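Local coordinates for 1,3-alpha-isomaltosidase (Kribbella flavida DSM 17836, PDB 5X3I), which hydrolyses the alpha-1,3-glucosidic linkages of the cyclic tetrasaccharide cyclobis-(1-6)-alpha-nigerosyl to release isomaltose during intracellular starch-derived sugar degradation, at residues G296-L301 against I559-W564; H499-F504 against T517-G522; A583-F588 against I683-E688; P590-H595 against P624-F629. The protein carries 1 engineered substitution. All coordinates share one frame; numbering follows the deposited sequence.

Interaction 1: residues G296-L301 against I559-W564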
# COMPACT_ATOMS: atom_id res chain seq x y z
N GLY A 296 -22.75 -2.60 5.47
CA GLY A 296 -22.86 -1.21 5.89
C GLY A 296 -22.03 -0.85 7.10
O GLY A 296 -21.61 0.30 7.22
N TRP A 297 -21.76 -1.81 7.99
CA TRP A 297 -21.03 -1.48 9.22
C TRP A 297 -19.60 -1.00 8.99
O TRP A 297 -19.03 -0.36 9.87
CB TRP A 297 -21.01 -2.67 10.20
CG TRP A 297 -20.31 -3.94 9.75
CD1 TRP A 297 -20.90 -5.08 9.28
CD2 TRP A 297 -18.89 -4.21 9.76
NE1 TRP A 297 -19.95 -6.03 9.00
CE2 TRP A 297 -18.71 -5.52 9.28
CE3 TRP A 297 -17.77 -3.47 10.13
CZ2 TRP A 297 -17.45 -6.10 9.15
CZ3 TRP A 297 -16.52 -4.05 10.01
CH2 TRP A 297 -16.37 -5.35 9.53
N VAL A 298 -19.02 -1.26 7.81
CA VAL A 298 -17.65 -0.79 7.54
C VAL A 298 -17.62 0.74 7.50
O VAL A 298 -16.57 1.34 7.67
CB VAL A 298 -17.04 -1.35 6.22
CG1 VAL A 298 -17.12 -2.85 6.19
CG2 VAL A 298 -17.70 -0.73 4.98
N PHE A 299 -18.79 1.35 7.33
CA PHE A 299 -18.85 2.81 7.28
C PHE A 299 -18.93 3.49 8.64
O PHE A 299 -18.96 4.71 8.72
CB PHE A 299 -20.03 3.24 6.41
CG PHE A 299 -19.84 2.93 4.97
CD1 PHE A 299 -18.76 3.48 4.27
CD2 PHE A 299 -20.70 2.10 4.29
CE1 PHE A 299 -18.56 3.20 2.93
CE2 PHE A 299 -20.51 1.82 2.94
CZ PHE A 299 -19.45 2.37 2.27
N ARG A 300 -18.91 2.71 9.72
CA ARG A 300 -18.85 3.30 11.04
C ARG A 300 -17.41 3.60 11.43
O ARG A 300 -16.48 3.22 10.72
CB ARG A 300 -19.51 2.38 12.06
CG ARG A 300 -20.95 2.02 11.72
CD ARG A 300 -21.55 1.14 12.78
NE ARG A 300 -21.68 1.83 14.06
CZ ARG A 300 -22.00 1.23 15.20
NH1 ARG A 300 -22.19 -0.08 15.23
NH2 ARG A 300 -22.11 1.95 16.31
N LEU A 301 -17.21 4.21 12.59
CA LEU A 301 -15.86 4.57 13.01
C LEU A 301 -15.06 3.32 13.37
O LEU A 301 -15.55 2.44 14.08
CB LEU A 301 -15.89 5.53 14.19
CG LEU A 301 -14.54 5.78 14.89
CD1 LEU A 301 -13.54 6.45 13.94
CD2 LEU A 301 -14.72 6.60 16.17
N ILE A 559 -10.46 1.80 -6.42
CA ILE A 559 -10.36 1.39 -5.04
C ILE A 559 -11.46 2.15 -4.30
O ILE A 559 -11.37 3.36 -4.09
CB ILE A 559 -8.99 1.69 -4.42
CG1 ILE A 559 -7.85 0.97 -5.16
CG2 ILE A 559 -8.98 1.36 -2.91
CD1 ILE A 559 -7.91 -0.53 -5.11
N VAL A 560 -12.48 1.41 -3.90
CA VAL A 560 -13.71 2.00 -3.37
C VAL A 560 -13.61 2.25 -1.87
O VAL A 560 -13.79 3.37 -1.41
CB VAL A 560 -14.93 1.13 -3.67
CG1 VAL A 560 -16.19 1.75 -3.07
CG2 VAL A 560 -15.11 0.99 -5.18
N TYR A 561 -13.37 1.20 -1.11
CA TYR A 561 -13.33 1.38 0.32
C TYR A 561 -11.91 1.69 0.77
O TYR A 561 -11.07 0.81 0.94
CB TYR A 561 -13.83 0.10 1.00
CG TYR A 561 -15.20 -0.35 0.56
CD1 TYR A 561 -15.36 -1.19 -0.54
CD2 TYR A 561 -16.33 0.03 1.27
CE1 TYR A 561 -16.61 -1.60 -0.92
CE2 TYR A 561 -17.57 -0.37 0.89
CZ TYR A 561 -17.72 -1.19 -0.20
OH TYR A 561 -18.97 -1.60 -0.55
N TRP A 562 -11.72 2.94 1.11
CA TRP A 562 -10.40 3.48 1.38
C TRP A 562 -10.47 4.41 2.57
O TRP A 562 -11.42 5.16 2.73
CB TRP A 562 -9.84 4.21 0.16
CG TRP A 562 -8.55 4.93 0.43
CD1 TRP A 562 -7.29 4.49 0.16
CD2 TRP A 562 -8.41 6.21 1.04
NE1 TRP A 562 -6.37 5.43 0.56
CE2 TRP A 562 -7.03 6.49 1.10
CE3 TRP A 562 -9.31 7.16 1.53
CZ2 TRP A 562 -6.54 7.67 1.64
CZ3 TRP A 562 -8.82 8.33 2.06
CH2 TRP A 562 -7.44 8.57 2.11
N GLY A 563 -9.41 4.39 3.36
CA GLY A 563 -9.28 5.23 4.53
C GLY A 563 -7.81 5.47 4.84
O GLY A 563 -6.94 5.08 4.06
N TRP A 564 -7.55 6.13 5.96
CA TRP A 564 -6.19 6.47 6.38
C TRP A 564 -6.16 6.60 7.89
O TRP A 564 -7.22 6.69 8.50
CB TRP A 564 -5.72 7.78 5.72
CG TRP A 564 -6.47 9.02 6.17
CD1 TRP A 564 -7.81 9.24 6.09
CD2 TRP A 564 -5.90 10.21 6.73
NE1 TRP A 564 -8.12 10.48 6.60
CE2 TRP A 564 -6.96 11.10 6.99
CE3 TRP A 564 -4.60 10.60 7.05
CZ2 TRP A 564 -6.76 12.36 7.55
CZ3 TRP A 564 -4.41 11.85 7.61
CH2 TRP A 564 -5.48 12.72 7.85
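Val298 and Phe299 meet Tyr561 at the floor of the TIM barrel, where a short 3-10 turn leads into the first barrel strand, 302-304, and Tyr561 lies at the approach to the seventh, about 562-565. This is the end of the barrel at which the parallel strands begin, away from the catalytic end.

The contact across the two segments is wholly apolar. Phe299 reaches over with the tip of its ring, CZ, which lies 3.6 Å from Tyr561 CE2. The two rings meet obliquely, with centroids 5.8 Å apart and planes turned by 34°. Val298 adds one methyl, CG2, 4.0 Å from Tyr561 CD2, and the side chain crosses that of the tyrosine at about a right angle. Within the turn the same CG2 sits over the centre of the Phe299 ring, 4.1 Å above its plane, so this methyl touches both rings, which also touch each other.

Hydrogen bonds act on the frame. Phe299 N bonds to Gly296 O and Arg300 N to Trp297 O, which hold the turn in shape. The tyrosine OH accepts a hydrogen bond from the backbone N of Leu294, just ahead of the turn, and helix 622-650 covers the cluster through Ala644 and Ile648. Tyr561 CG lies anti to its own carbonyl carbon (chi1 -55°), which carries the ring's CD2-CE2 side up against Val298 CG2 and Phe299 CZ.

Interaction 2: residues H499-F504 against T517-G522. With SO4 (sulfate ion), chain I.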
# COMPACT_ATOMS: atom_id res chain seq x y z
N HIS A 499 -2.88 -11.58 -4.09
CA HIS A 499 -3.12 -12.95 -3.65
C HIS A 499 -3.40 -12.99 -2.14
O HIS A 499 -4.24 -13.75 -1.68
CB HIS A 499 -1.92 -13.86 -3.95
CG HIS A 499 -1.62 -14.04 -5.40
ND1 HIS A 499 -2.58 -14.36 -6.33
CD2 HIS A 499 -0.45 -13.95 -6.09
CE1 HIS A 499 -2.03 -14.46 -7.53
NE2 HIS A 499 -0.73 -14.22 -7.41
N TYR A 500 -2.67 -12.15 -1.40
CA TYR A 500 -2.72 -12.11 0.05
C TYR A 500 -4.09 -11.64 0.55
O TYR A 500 -4.73 -12.33 1.31
CB TYR A 500 -1.60 -11.20 0.57
CG TYR A 500 -1.56 -10.87 2.04
CD1 TYR A 500 -1.88 -11.81 3.01
CD2 TYR A 500 -1.13 -9.62 2.46
CE1 TYR A 500 -1.81 -11.49 4.36
CE2 TYR A 500 -1.06 -9.29 3.79
CZ TYR A 500 -1.39 -10.22 4.74
OH TYR A 500 -1.28 -9.86 6.06
N ALA A 501 -4.53 -10.48 0.08
CA ALA A 501 -5.87 -9.99 0.36
C ALA A 501 -6.95 -11.01 -0.01
O ALA A 501 -7.85 -11.30 0.79
CB ALA A 501 -6.10 -8.68 -0.39
N ARG A 502 -6.86 -11.52 -1.23
CA ARG A 502 -7.80 -12.49 -1.75
C ARG A 502 -7.88 -13.74 -0.86
O ARG A 502 -8.96 -14.26 -0.61
CB ARG A 502 -7.40 -12.88 -3.19
CG ARG A 502 -8.28 -13.92 -3.87
CD ARG A 502 -7.66 -15.32 -3.79
NE ARG A 502 -8.49 -16.32 -4.45
CZ ARG A 502 -8.37 -16.68 -5.72
NH1 ARG A 502 -9.18 -17.61 -6.22
NH2 ARG A 502 -7.45 -16.12 -6.50
N ALA A 503 -6.73 -14.20 -0.38
CA ALA A 503 -6.69 -15.40 0.45
C ALA A 503 -7.53 -15.21 1.72
O ALA A 503 -8.29 -16.08 2.08
CB ALA A 503 -5.27 -15.76 0.81
N PHE A 504 -7.39 -14.07 2.39
CA PHE A 504 -8.15 -13.89 3.61
C PHE A 504 -9.60 -13.47 3.32
O PHE A 504 -10.51 -13.82 4.09
CB PHE A 504 -7.42 -12.93 4.54
CG PHE A 504 -6.27 -13.60 5.26
CD1 PHE A 504 -6.48 -14.27 6.45
CD2 PHE A 504 -5.01 -13.66 4.68
CE1 PHE A 504 -5.45 -14.96 7.09
CE2 PHE A 504 -3.98 -14.35 5.32
CZ PHE A 504 -4.20 -14.98 6.52
N THR A 517 -11.19 -7.52 4.46
CA THR A 517 -9.77 -7.51 4.71
C THR A 517 -9.47 -6.02 4.72
O THR A 517 -10.23 -5.24 4.16
CB THR A 517 -8.92 -8.26 3.62
OG1 THR A 517 -9.34 -7.85 2.32
CG2 THR A 517 -9.09 -9.77 3.72
N PHE A 518 -8.42 -5.64 5.43
CA PHE A 518 -8.02 -4.26 5.54
C PHE A 518 -6.51 -4.23 5.23
O PHE A 518 -5.72 -4.66 6.05
CB PHE A 518 -8.37 -3.78 6.96
CG PHE A 518 -8.16 -2.31 7.23
CD1 PHE A 518 -7.28 -1.91 8.20
CD2 PHE A 518 -8.91 -1.35 6.59
CE1 PHE A 518 -7.12 -0.55 8.51
CE2 PHE A 518 -8.75 0.00 6.89
CZ PHE A 518 -7.86 0.40 7.86
N SER A 519 -6.14 -3.67 4.08
CA SER A 519 -4.79 -3.83 3.52
C SER A 519 -4.17 -2.48 3.14
O SER A 519 -4.88 -1.58 2.76
CB SER A 519 -4.82 -4.71 2.26
OG SER A 519 -5.47 -5.94 2.46
N ARG A 520 -2.87 -2.31 3.34
CA ARG A 520 -2.14 -1.18 2.78
C ARG A 520 -1.64 -1.42 1.35
O ARG A 520 -1.60 -0.51 0.54
CB ARG A 520 -0.99 -0.77 3.70
CG ARG A 520 0.20 -1.71 3.71
CD ARG A 520 1.19 -1.33 4.80
NE ARG A 520 2.38 -2.17 4.73
CZ ARG A 520 3.25 -2.33 5.72
NH1 ARG A 520 3.06 -1.73 6.89
NH2 ARG A 520 4.31 -3.11 5.54
N ALA A 521 -1.26 -2.66 1.05
CA ALA A 521 -0.53 -2.99 -0.16
C ALA A 521 -1.41 -3.65 -1.19
O ALA A 521 -2.38 -4.32 -0.86
CB ALA A 521 0.64 -3.89 0.15
N GLY A 522 -1.10 -3.41 -2.46
CA GLY A 522 -1.86 -4.00 -3.54
C GLY A 522 -1.30 -3.67 -4.91
O GLY A 522 -0.21 -3.10 -5.04
S SO4 I . -8.15 -17.67 -9.85
O1 SO4 I . -9.27 -16.81 -9.49
O2 SO4 I . -8.12 -18.84 -8.99
O3 SO4 I . -8.28 -18.08 -11.25
O4 SO4 I . -6.91 -16.91 -9.70
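In the beta-alpha-beta unit of the TIM barrel that runs from strand 467-470 through helix 496-510 to strand 517-519, Ala501 and Phe504 of the helix pack on Thr517 and Ser519 of the strand. Helix and strand run nearly antiparallel, at 161°, with their axes 8.8 Å apart at closest approach. That spacing suits the small residues between them.

Thr517 does most of the touching with its methyl. Thr517 CG2 lies 3.5 Å from the carbonyl oxygen Ala501 O and 3.7 Å from Phe504 CB. With chi1 at 47°, CG2 is anti to the carbonyl carbon and reaches the helix most closely, while Thr517 OG1 stays at longer range, 4.1 Å from Ala501 O. Two residues past Thr517, Ser519 OG stands 4.0 Å from the Ala501 methyl CB. The serine hydroxyl has its hydrogen bond with Thr470 OG1 on the adjoining strand.

On the outer side of the helix, Arg502 bends at chi2 and presents the edge of its guanidinium to a sulfate, probably from the crystallisation liquor, whose sulfur lies in the guanidinium plane. Arg502 NH1 bonds to sulfate O2 at 3.2 Å with an angle of 156°, and weaker bonds run from NH1 to O1 and from NH2 to O4.

The Ser519 side chain is about 7 Å from that of Ala471, the engineered residue at the inferred nucleophile position, while Arg520 forms a salt bridge with Glu474, an active-site residue by similarity. Helix-on-strand packing behind a catalytic rim at the C-terminal strand ends is typical of TIM-barrel glycosidases.

Interaction 3: residues A583-F588 against I683-E688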
# COMPACT_ATOMS: atom_id res chain seq x y z
N ALA A 583 -10.15 14.65 11.65
CA ALA A 583 -11.35 13.90 12.04
C ALA A 583 -12.57 14.37 11.26
O ALA A 583 -13.35 13.55 10.79
CB ALA A 583 -11.60 14.03 13.54
N ALA A 584 -12.72 15.68 11.11
CA ALA A 584 -13.88 16.22 10.41
C ALA A 584 -13.93 15.80 8.95
O ALA A 584 -14.96 15.37 8.46
CB ALA A 584 -13.92 17.73 10.52
N ALA A 585 -12.80 15.92 8.25
CA ALA A 585 -12.74 15.52 6.86
C ALA A 585 -12.95 14.02 6.72
O ALA A 585 -13.60 13.56 5.79
CB ALA A 585 -11.39 15.93 6.22
N SER A 586 -12.40 13.25 7.65
CA SER A 586 -12.45 11.79 7.57
C SER A 586 -13.87 11.24 7.74
O SER A 586 -14.21 10.21 7.16
CB SER A 586 -11.53 11.17 8.61
OG SER A 586 -10.19 11.51 8.33
N ALA A 587 -14.70 11.95 8.50
CA ALA A 587 -16.12 11.61 8.64
C ALA A 587 -16.84 11.63 7.29
O ALA A 587 -17.93 11.08 7.12
CB ALA A 587 -16.78 12.57 9.62
N PHE A 588 -16.26 12.36 6.36
CA PHE A 588 -16.67 12.45 4.96
C PHE A 588 -15.87 11.59 3.94
O PHE A 588 -15.79 11.92 2.76
CB PHE A 588 -16.79 13.91 4.59
CG PHE A 588 -17.88 14.61 5.38
CD1 PHE A 588 -17.58 15.35 6.50
CD2 PHE A 588 -19.21 14.44 5.03
CE1 PHE A 588 -18.58 15.97 7.22
CE2 PHE A 588 -20.21 15.06 5.76
CZ PHE A 588 -19.90 15.81 6.86
N ILE A 683 -17.10 17.83 -0.72
CA ILE A 683 -16.31 18.01 0.49
C ILE A 683 -15.07 18.85 0.20
O ILE A 683 -14.45 18.70 -0.85
CB ILE A 683 -15.87 16.65 1.07
CG1 ILE A 683 -17.00 15.62 0.97
CG2 ILE A 683 -15.35 16.81 2.48
CD1 ILE A 683 -18.27 16.02 1.70
N ASN A 684 -14.70 19.71 1.14
CA ASN A 684 -13.48 20.50 1.01
C ASN A 684 -12.70 20.58 2.32
O ASN A 684 -12.82 21.55 3.06
CB ASN A 684 -13.81 21.91 0.52
CG ASN A 684 -12.57 22.71 0.17
OD1 ASN A 684 -11.48 22.16 0.04
ND2 ASN A 684 -12.73 24.02 -0.00
N PRO A 685 -11.88 19.56 2.59
CA PRO A 685 -11.13 19.41 3.83
C PRO A 685 -10.34 20.66 4.16
O PRO A 685 -9.83 21.31 3.24
CB PRO A 685 -10.18 18.25 3.52
CG PRO A 685 -10.89 17.47 2.49
CD PRO A 685 -11.60 18.46 1.65
N VAL A 686 -10.21 21.00 5.44
CA VAL A 686 -9.39 22.14 5.77
C VAL A 686 -7.99 21.63 6.07
O VAL A 686 -7.74 20.99 7.08
CB VAL A 686 -9.97 22.91 6.96
CG1 VAL A 686 -9.12 24.14 7.25
CG2 VAL A 686 -11.39 23.31 6.68
N LEU A 687 -7.10 21.91 5.13
CA LEU A 687 -5.75 21.33 5.08
C LEU A 687 -4.62 22.20 5.62
O LEU A 687 -3.45 21.86 5.44
CB LEU A 687 -5.45 20.90 3.66
CG LEU A 687 -6.43 19.81 3.22
CD1 LEU A 687 -6.26 19.48 1.77
CD2 LEU A 687 -6.25 18.56 4.06
N GLU A 688 -4.94 23.36 6.19
CA GLU A 688 -3.90 24.23 6.74
C GLU A 688 -4.20 24.70 8.16
O GLU A 688 -5.35 24.95 8.51
CB GLU A 688 -3.71 25.44 5.83
CG GLU A 688 -3.02 25.11 4.52
CD GLU A 688 -3.12 26.24 3.53
OE1 GLU A 688 -2.64 26.07 2.39
OE2 GLU A 688 -3.68 27.30 3.89
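This is a buried, purely apolar contact between domains: Ala585 and Phe588, at the end of a TIM-barrel helix and just past it, pack against Ile683 and Pro685 of the C-terminal domain. No hydrogen bond crosses between the segments, and the two pairs of side chains meet separately.

Phe588 and Ile683 form the larger pair. The isoleucine lays its terminal methyl CD1 by the near side of the phenylalanine, 3.8 Å from Phe588 CD2 and 3.9 Å from Phe588 CB, in an approach oblique to the ring. With CG1 anti to its carbonyl carbon and CG2 anti to its backbone N (chi1 -40°), Ile683 brings both branches to Phe588 CB, its CG2 at 3.9 Å. The side chains cross at about a right angle, and the far end of the phenyl ring leads away from the isoleucine toward Leu632 and Leu636 of helix 622-650.

Helix 576-586 is the outer helix of the barrel between strands 562-565 and 591-593, and Ile683 closes strand 681-683 of the antiparallel sheet in the C-terminal domain that follows the barrel in glycoside hydrolase family 31.

Ala585 and Pro685 are the smaller and closer pair as backbones go, with their CA atoms 5.2 Å apart. The alanine methyl rests against the CB-CG side of the proline, Ala585 CB lying 3.8 Å from Pro685 CB and 4.1 Å from Pro685 CG. Such a close backbone approach is possible because one partner is a bare methyl and the other a compact ring. Nearby, the carbonyl oxygen of Phe588 takes a hydrogen bond from the Tyr675 hydroxyl, a polar link across the same domain boundary.

Interaction 4: residues P590-H595 against P624-F629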
# COMPACT_ATOMS: atom_id res chain seq x y z
N PRO A 590 -14.55 7.41 2.69
CA PRO A 590 -15.12 6.06 2.71
C PRO A 590 -14.90 5.30 4.03
O PRO A 590 -15.79 4.60 4.48
CB PRO A 590 -14.39 5.36 1.55
CG PRO A 590 -14.06 6.46 0.61
CD PRO A 590 -13.71 7.63 1.50
N ILE A 591 -13.73 5.44 4.62
CA ILE A 591 -13.40 4.74 5.85
C ILE A 591 -12.79 5.70 6.87
O ILE A 591 -11.72 6.30 6.63
CB ILE A 591 -12.41 3.58 5.61
CG1 ILE A 591 -12.95 2.60 4.56
CG2 ILE A 591 -12.09 2.87 6.93
CD1 ILE A 591 -14.09 1.73 5.05
N MET A 592 -13.47 5.82 7.99
CA MET A 592 -13.07 6.69 9.09
C MET A 592 -12.43 5.84 10.16
O MET A 592 -13.09 4.96 10.76
CB MET A 592 -14.28 7.46 9.64
CG MET A 592 -13.93 8.46 10.72
SD MET A 592 -15.38 9.24 11.45
CE MET A 592 -14.56 10.51 12.41
N GLN A 593 -11.14 6.06 10.38
CA GLN A 593 -10.34 5.23 11.27
C GLN A 593 -9.24 6.02 11.96
O GLN A 593 -8.56 6.82 11.31
CB GLN A 593 -9.73 4.06 10.49
CG GLN A 593 -8.89 3.09 11.33
CD GLN A 593 -7.40 3.05 10.95
OE1 GLN A 593 -6.75 2.02 11.12
NE2 GLN A 593 -6.86 4.17 10.48
N TYR A 594 -9.01 5.76 13.24
CA TYR A 594 -7.81 6.28 13.89
C TYR A 594 -6.94 5.11 14.33
O TYR A 594 -7.42 4.00 14.51
CB TYR A 594 -8.15 7.20 15.08
CG TYR A 594 -8.79 6.55 16.31
CD1 TYR A 594 -8.03 5.81 17.20
CD2 TYR A 594 -10.13 6.75 16.60
CE1 TYR A 594 -8.61 5.24 18.33
CE2 TYR A 594 -10.72 6.17 17.74
CZ TYR A 594 -9.94 5.43 18.60
OH TYR A 594 -10.50 4.87 19.71
N HIS A 595 -5.65 5.39 14.49
CA HIS A 595 -4.66 4.35 14.78
C HIS A 595 -3.42 4.97 15.41
O HIS A 595 -3.18 6.17 15.28
CB HIS A 595 -4.32 3.60 13.49
CG HIS A 595 -3.36 2.47 13.67
ND1 HIS A 595 -3.46 1.57 14.71
CD2 HIS A 595 -2.29 2.08 12.94
CE1 HIS A 595 -2.48 0.68 14.61
NE2 HIS A 595 -1.76 0.97 13.54
N PRO A 624 -15.83 16.61 22.67
CA PRO A 624 -17.17 16.94 22.17
C PRO A 624 -17.25 17.10 20.66
O PRO A 624 -18.23 16.69 20.06
CB PRO A 624 -17.48 18.27 22.86
CG PRO A 624 -16.57 18.33 24.02
CD PRO A 624 -15.33 17.64 23.59
N LEU A 625 -16.23 17.69 20.05
CA LEU A 625 -16.29 17.89 18.61
C LEU A 625 -16.09 16.57 17.86
O LEU A 625 -16.78 16.31 16.88
CB LEU A 625 -15.27 18.93 18.16
CG LEU A 625 -15.57 20.37 18.59
CD1 LEU A 625 -14.61 21.33 17.91
CD2 LEU A 625 -17.00 20.74 18.27
N PHE A 626 -15.17 15.73 18.33
CA PHE A 626 -14.99 14.43 17.72
C PHE A 626 -16.30 13.65 17.82
O PHE A 626 -16.73 13.04 16.85
CB PHE A 626 -13.85 13.65 18.36
CG PHE A 626 -13.49 12.39 17.62
CD1 PHE A 626 -12.42 12.38 16.73
CD2 PHE A 626 -14.22 11.22 17.80
CE1 PHE A 626 -12.07 11.23 16.05
CE2 PHE A 626 -13.87 10.06 17.12
CZ PHE A 626 -12.80 10.06 16.24
N ARG A 627 -16.93 13.69 18.99
CA ARG A 627 -18.22 13.03 19.20
C ARG A 627 -19.25 13.50 18.17
O ARG A 627 -19.96 12.69 17.59
CB ARG A 627 -18.73 13.27 20.62
CG ARG A 627 -20.03 12.53 20.97
CD ARG A 627 -20.24 12.46 22.50
NE ARG A 627 -20.11 13.77 23.12
CZ ARG A 627 -19.48 14.03 24.25
NH1 ARG A 627 -18.91 13.06 24.96
NH2 ARG A 627 -19.42 15.28 24.70
N ARG A 628 -19.32 14.81 17.94
CA ARG A 628 -20.22 15.34 16.91
C ARG A 628 -19.93 14.73 15.55
O ARG A 628 -20.84 14.32 14.84
CB ARG A 628 -20.12 16.86 16.82
CG ARG A 628 -20.80 17.61 17.94
CD ARG A 628 -21.18 19.00 17.46
NE ARG A 628 -20.86 20.04 18.44
CZ ARG A 628 -20.85 21.34 18.17
NH1 ARG A 628 -21.14 21.76 16.94
NH2 ARG A 628 -20.54 22.21 19.11
N PHE A 629 -18.66 14.69 15.18
CA PHE A 629 -18.27 14.14 13.89
C PHE A 629 -18.67 12.67 13.79
O PHE A 629 -19.25 12.24 12.80
CB PHE A 629 -16.76 14.29 13.66
CG PHE A 629 -16.29 15.73 13.67
CD1 PHE A 629 -17.09 16.74 13.19
CD2 PHE A 629 -15.05 16.05 14.17
CE1 PHE A 629 -16.66 18.05 13.20
CE2 PHE A 629 -14.62 17.36 14.18
CZ PHE A 629 -15.43 18.35 13.69
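Met592 of the eighth TIM-barrel strand, 591-593, and Tyr594, two residues later, both turn outward to Phe626 on the long helix 622-650, which comes later in the chain, after helix 610-617, and packs outside the barrel.

The apolar contacts converge on one atom. With CG anti to the backbone N (chi1 -171°), Phe626 extends toward the strand and meets both partners with CZ. Met592 CE comes to 4.2 Å from Phe626 CZ, at the end of a fully extended chain in which all three torsions lie within 10° of 180°. Tyr594 CD2 stands 4.3 Å from the same Phe626 CZ. Both approaches are oblique to the phenyl ring.

Polar bonds lie around the contact and not in it. The Tyr594 hydroxyl bonds to His321 NE2 on helix 311-323. On the opposite side of the strand, Gln593 points away from helix 622-650 and its NE2 bonds to Asp565 OD1. The backbones of Met592 and Tyr594 pair with Trp302 of the first strand, which closes the barrel.

With no hydrogen bond between the segments and only loose van der Waals approaches, strand and helix are held together here by dispersion and burial of apolar surface, without directional bonding.

Interactions 1, 2 and 4 all reach the eight-stranded parallel barrel, while interaction 3 ties its outer layer to the C-terminal domain. Along the chain, interaction 2 falls within the span bridged by interaction 1, and interaction 4 within that bridged by interaction 3. Interactions 3 and 4 have centres about 11 Å apart and touch, Ala584 CB lying 3.6 Å from Phe629 CZ. Interactions 1 and 4, centres about 12 Å apart, share neighbouring strands, and Trp564 NE1 probably hydrogen-bonds Ser586 OG of interaction 3. Interaction 2, its centre about 27 Å from that of interaction 3, is the one near the catalytic residues. Interactions 1, 3 and 4 thus touch one another along the barrel's outer side and its boundary with the C-terminal domain.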